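Local coordinates for protein aminotransferase, class I (Staphylococcus aureus, PDB 2O1B) that probably catalyses the PLP-dependent transfer of an amino group between an amino acid and a 2-oxo acid, as class I aspartate aminotransferases do, at residues C128-G133 with T182-L187; T188-N191 with S196-T199. One frame throughout, in Å; residues are numbered along the deposited sequence.

Contact 1: C128-G133 with T182-L187; sequences CVINPG and TKLIYL
Ile-130 and Leu-184 meet with no flat side chain between them, so neither a ring face nor a ring edge shapes the contact. The one aromatic ring of 182-187, that of Tyr-186, is engaged apart from it, stacked with Tyr-146 while its OH bonds to Leu-122 O. What remains is a meeting of branched aliphatic groups. The methyl CG2 of Ile-130 does most of the touching: it lies 3.9 Å from Leu-184 CB and 4.3 Å from Lys-183 CB, and so bears on two consecutive strand residues. Ile-130 CG2 stands anti to its own carbonyl carbon, which directs this short branch at the strand. The two side chains cross at about a right angle. On Leu-184, CG is anti to the backbone N (chi1 -171°), and this extends the isopropyl end toward the helix, where Leu-184 CD1 comes within 4.4 Å of Val-129 CG1.

The contact lies in the domain built on the mixed seven-stranded sheet, as in the large domain of fold type I PLP enzymes. Helix 118-129 ends here, Ile-130 being the first residue to leave helical angles, and the chain turns into strand 135-140, the parallel neighbour of 182-187 in that sheet. The nearest CA pair across the segments, Ile-130 CA and Lys-183 CA, is 6.6 Å apart. Leu-184 is further covered by Val-125 and Pro-126 of the same helix and by Met-271 of helix 269-282. Lys-183 contributes the base of its side chain alone; its CB points toward 128-133, but the chain then bends away. Asn-131 OD1, next along the turn, accepts a hydrogen bond from Asn-24 N of the second subunit.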
loop_
_atom_site.group_PDB
_atom_site.type_symbol
_atom_site.label_atom_id
_atom_site.label_comp_id
_atom_site.label_asym_id
_atom_site.label_seq_id
_atom_site.Cartn_x
_atom_site.Cartn_y
_atom_site.Cartn_z
ATOM N N CYS A 128 10.946 6.653 6.330
ATOM C CA CYS A 128 10.577 6.850 7.731
ATOM C C CYS A 128 11.723 7.156 8.678
ATOM O O CYS A 128 11.508 7.810 9.697
ATOM C CB CYS A 128 9.846 5.627 8.253
ATOM S SG CYS A 128 8.346 5.318 7.362
ATOM N N VAL A 129 12.930 6.691 8.354
ATOM C CA VAL A 129 14.002 6.605 9.340
ATOM C C VAL A 129 15.243 7.434 9.006
ATOM O O VAL A 129 15.891 7.966 9.910
ATOM C CB VAL A 129 14.374 5.111 9.604
ATOM C CG1 VAL A 129 15.812 4.964 10.023
ATOM C CG2 VAL A 129 13.455 4.522 10.644
ATOM N N ILE A 130 15.558 7.572 7.718
ATOM C CA ILE A 130 16.791 8.255 7.306
ATOM C C ILE A 130 16.536 9.622 6.683
ATOM O O ILE A 130 15.408 9.949 6.321
ATOM C CB ILE A 130 17.659 7.361 6.357
ATOM C CG1 ILE A 130 17.092 7.344 4.932
ATOM C CG2 ILE A 130 17.798 5.925 6.920
ATOM C CD1 ILE A 130 18.098 6.918 3.869
ATOM N N ASN A 131 17.593 10.421 6.563
ATOM C CA ASN A 131 17.516 11.714 5.893
ATOM C C ASN A 131 18.370 11.729 4.615
ATOM O O ASN A 131 19.291 10.923 4.485
ATOM C CB ASN A 131 17.922 12.831 6.864
ATOM C CG ASN A 131 16.961 12.947 8.046
ATOM O OD1 ASN A 131 15.767 13.196 7.864
ATOM N ND2 ASN A 131 17.475 12.739 9.257
ATOM N N PRO A 132 18.054 12.623 3.651
ATOM C CA PRO A 132 18.847 12.726 2.420
ATOM C C PRO A 132 20.363 12.624 2.644
ATOM O O PRO A 132 20.896 13.281 3.536
ATOM C CB PRO A 132 18.475 14.110 1.899
ATOM C CG PRO A 132 17.058 14.270 2.319
ATOM C CD PRO A 132 16.916 13.565 3.640
ATOM N N GLY A 133 21.034 11.780 1.853
ATOM C CA GLY A 133 22.481 11.607 1.944
ATOM C C GLY A 133 22.954 10.593 2.973
ATOM O O GLY A 133 24.153 10.318 3.072
ATOM N N THR A 182 26.753 5.390 8.166
ATOM C CA THR A 182 25.591 4.525 7.949
ATOM C C THR A 182 24.504 4.710 9.005
ATOM O O THR A 182 24.752 4.631 10.209
ATOM C CB THR A 182 25.985 3.033 7.812
ATOM O OG1 THR A 182 26.833 2.883 6.673
ATOM C CG2 THR A 182 24.750 2.157 7.602
ATOM N N LYS A 183 23.288 4.937 8.533
ATOM C CA LYS A 183 22.166 5.158 9.421
ATOM C C LYS A 183 21.193 3.983 9.419
ATOM O O LYS A 183 20.388 3.845 10.333
ATOM C CB LYS A 183 21.479 6.471 9.058
ATOM C CG LYS A 183 22.475 7.645 8.974
ATOM C CD LYS A 183 23.116 7.951 10.321
ATOM C CE LYS A 183 24.112 9.112 10.239
ATOM N NZ LYS A 183 23.437 10.437 10.166
ATOM N N LEU A 184 21.288 3.136 8.397
ATOM C CA LEU A 184 20.428 1.972 8.279
ATOM C C LEU A 184 21.155 0.808 7.607
ATOM O O LEU A 184 21.968 1.008 6.690
ATOM C CB LEU A 184 19.153 2.329 7.502
ATOM C CG LEU A 184 18.009 1.312 7.428
ATOM C CD1 LEU A 184 17.371 1.057 8.796
ATOM C CD2 LEU A 184 16.970 1.814 6.459
ATOM N N ILE A 185 20.850 -0.398 8.083
ATOM C CA ILE A 185 21.397 -1.643 7.554
ATOM C C ILE A 185 20.294 -2.680 7.379
ATOM O O ILE A 185 19.555 -2.974 8.313
ATOM C CB ILE A 185 22.471 -2.228 8.496
ATOM C CG1 ILE A 185 23.601 -1.215 8.704
ATOM C CG2 ILE A 185 23.028 -3.546 7.941
ATOM C CD1 ILE A 185 24.676 -1.695 9.633
ATOM N N TYR A 186 20.185 -3.237 6.178
ATOM C CA TYR A 186 19.301 -4.380 5.976
ATOM C C TYR A 186 20.062 -5.671 6.177
ATOM O O TYR A 186 21.204 -5.816 5.715
ATOM C CB TYR A 186 18.687 -4.370 4.583
ATOM C CG TYR A 186 17.590 -3.370 4.415
ATOM C CD1 TYR A 186 17.865 -2.013 4.350
ATOM C CD2 TYR A 186 16.261 -3.778 4.316
ATOM C CE1 TYR A 186 16.850 -1.081 4.192
ATOM C CE2 TYR A 186 15.242 -2.850 4.145
ATOM C CZ TYR A 186 15.543 -1.507 4.087
ATOM O OH TYR A 186 14.529 -0.580 3.916
ATOM N N LEU A 187 19.422 -6.605 6.871
ATOM C CA LEU A 187 19.948 -7.947 7.011
ATOM C C LEU A 187 18.818 -8.891 6.645
ATOM O O LEU A 187 17.655 -8.547 6.811
ATOM C CB LEU A 187 20.443 -8.202 8.441
ATOM C CG LEU A 187 21.694 -7.405 8.871
ATOM C CD1 LEU A 187 22.064 -7.672 10.312
ATOM C CD2 LEU A 187 22.895 -7.686 7.947
#

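Contact 2: T188-N191 with S196-T199; sequences TYPN and STAT
Asn-191 N donates to Ser-196 O over 2.8 Å, with 156° at the hydrogen and the donor in the carbonyl plane, which closes the loop directly after a cis peptide bond between Tyr-189 and Pro-190. The loop carries the Pro-Asn-Asn-Pro-Thr-Gly sequence, 190-195, ending just before Ser-196, as in class I aminotransferases; Asn-192 within it lines the PLP pocket. The same carbonyl oxygen has a second, weaker donor, since Pro-190 CA stands 3.1 Å from Ser-196 O with 145° at the hydrogen, the geometry of a CA-H...O contact. Two adjacent residues thus grip one acceptor.

The ring of Tyr-189 also meets that oxygen. Its CD2 lies 3.4 Å from Ser-196 O, which sits at the ring edge and near the ring plane, while Ser-196 CB lies further out along the same side of the ring, 4.1 Å from Tyr-189 CE2. At the root of the side chain, Tyr-189 CB packs against the methyl of Ala-198, CB to CB 3.6 Å, and this methyl approaches the ring obliquely. Tyr-189 CG is anti to its carbonyl carbon (chi1 -61°), which carries the ring along 196-198; at its far end, OH is hydrogen-bonded to Tyr-167 O, so the phenol is packed at its root and hydrogen-bonded at its tip in a buried setting. The serine hydroxyl pairs with Thr-194 OG1 inside the loop. Past Ala-198 the chain reaches Thr-199, the N-cap residue of helix 200-210. On the proline, the contact with 196-199 is made by the ring carbons: Pro-190 CG comes within 4.3 Å of Thr-197 CG2.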
loop_
_atom_site.group_PDB
_atom_site.type_symbol
_atom_site.label_atom_id
_atom_site.label_comp_id
_atom_site.label_asym_id
_atom_site.label_seq_id
_atom_site.Cartn_x
_atom_site.Cartn_y
_atom_site.Cartn_z
ATOM N N THR A 188 19.172 -10.063 6.133
ATOM C CA THR A 188 18.199 -11.031 5.636
ATOM C C THR A 188 18.731 -12.435 5.882
ATOM O O THR A 188 19.629 -12.887 5.172
ATOM C CB THR A 188 17.985 -10.864 4.104
ATOM O OG1 THR A 188 18.003 -9.473 3.746
ATOM C CG2 THR A 188 16.680 -11.502 3.661
ATOM N N TYR A 189 18.187 -13.101 6.901
ATOM C CA TYR A 189 18.501 -14.485 7.232
ATOM C C TYR A 189 17.225 -15.237 7.622
ATOM O O TYR A 189 16.562 -14.882 8.595
ATOM C CB TYR A 189 19.575 -14.586 8.331
ATOM C CG TYR A 189 20.869 -13.956 7.874
ATOM C CD1 TYR A 189 21.187 -12.645 8.218
ATOM C CD2 TYR A 189 21.738 -14.650 7.026
ATOM C CE1 TYR A 189 22.368 -12.046 7.761
ATOM C CE2 TYR A 189 22.897 -14.066 6.553
ATOM C CZ TYR A 189 23.212 -12.769 6.928
ATOM O OH TYR A 189 24.366 -12.206 6.461
ATOM N N PRO A 190 16.874 -16.274 6.857
ATOM C CA PRO A 190 17.584 -16.779 5.677
ATOM C C PRO A 190 17.717 -15.775 4.532
ATOM O O PRO A 190 16.750 -15.064 4.213
ATOM C CB PRO A 190 16.722 -17.969 5.241
ATOM C CG PRO A 190 15.993 -18.373 6.458
ATOM C CD PRO A 190 15.683 -17.090 7.161
ATOM N N ASN A 191 18.911 -15.716 3.926
ATOM C CA ASN A 191 19.177 -14.767 2.836
ATOM C C ASN A 191 18.540 -15.175 1.505
ATOM O O ASN A 191 18.586 -16.336 1.103
ATOM C CB ASN A 191 20.684 -14.545 2.630
ATOM C CG ASN A 191 20.993 -13.325 1.746
ATOM O OD1 ASN A 191 22.046 -13.264 1.105
ATOM N ND2 ASN A 191 20.093 -12.343 1.733
ATOM N N SER A 196 21.543 -18.512 3.081
ATOM C CA SER A 196 22.396 -18.455 4.256
ATOM C C SER A 196 21.547 -18.168 5.482
ATOM O O SER A 196 20.564 -17.437 5.394
ATOM C CB SER A 196 23.413 -17.326 4.094
ATOM O OG SER A 196 24.129 -17.432 2.864
ATOM N N THR A 197 21.938 -18.736 6.621
ATOM C CA THR A 197 21.223 -18.546 7.884
ATOM C C THR A 197 22.104 -17.825 8.912
ATOM O O THR A 197 23.331 -17.781 8.760
ATOM C CB THR A 197 20.743 -19.888 8.474
ATOM O OG1 THR A 197 21.835 -20.814 8.538
ATOM C CG2 THR A 197 19.598 -20.481 7.622
ATOM N N ALA A 198 21.472 -17.255 9.940
ATOM C CA ALA A 198 22.200 -16.599 11.021
ATOM C C ALA A 198 22.100 -17.405 12.301
ATOM O O ALA A 198 21.318 -18.364 12.394
ATOM C CB ALA A 198 21.682 -15.194 11.238
ATOM N N THR A 199 22.923 -17.046 13.281
ATOM C CA THR A 199 22.782 -17.609 14.617
ATOM C C THR A 199 22.593 -16.492 15.625
ATOM O O THR A 199 22.818 -15.310 15.317
ATOM C CB THR A 199 23.995 -18.458 15.038
ATOM O OG1 THR A 199 25.123 -17.602 15.230
ATOM C CG2 THR A 199 24.312 -19.512 13.991
#

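How the contacts relate
Contacts 1 and 2 follow in series along one run of chain, for strand 182-187 passes directly into 188-191; their centres are 21 Å apart and they do not otherwise touch. The strand runs from contact 1, where the Leu-184 side chain is about 14 Å from a bound PLP, to the PLP site, where the side chain of Asn-191 is about 6 Å from the cofactor and Thr-188 touches it. Tyr-146 bridges the two levels, its ring stacked with Tyr-186 and its OH hydrogen-bonded to Thr-188 OG1. Contact 1 buries 136 Å² through aliphatic groups, whereas contact 2 buries 256 Å² and adds a backbone hydrogen bond.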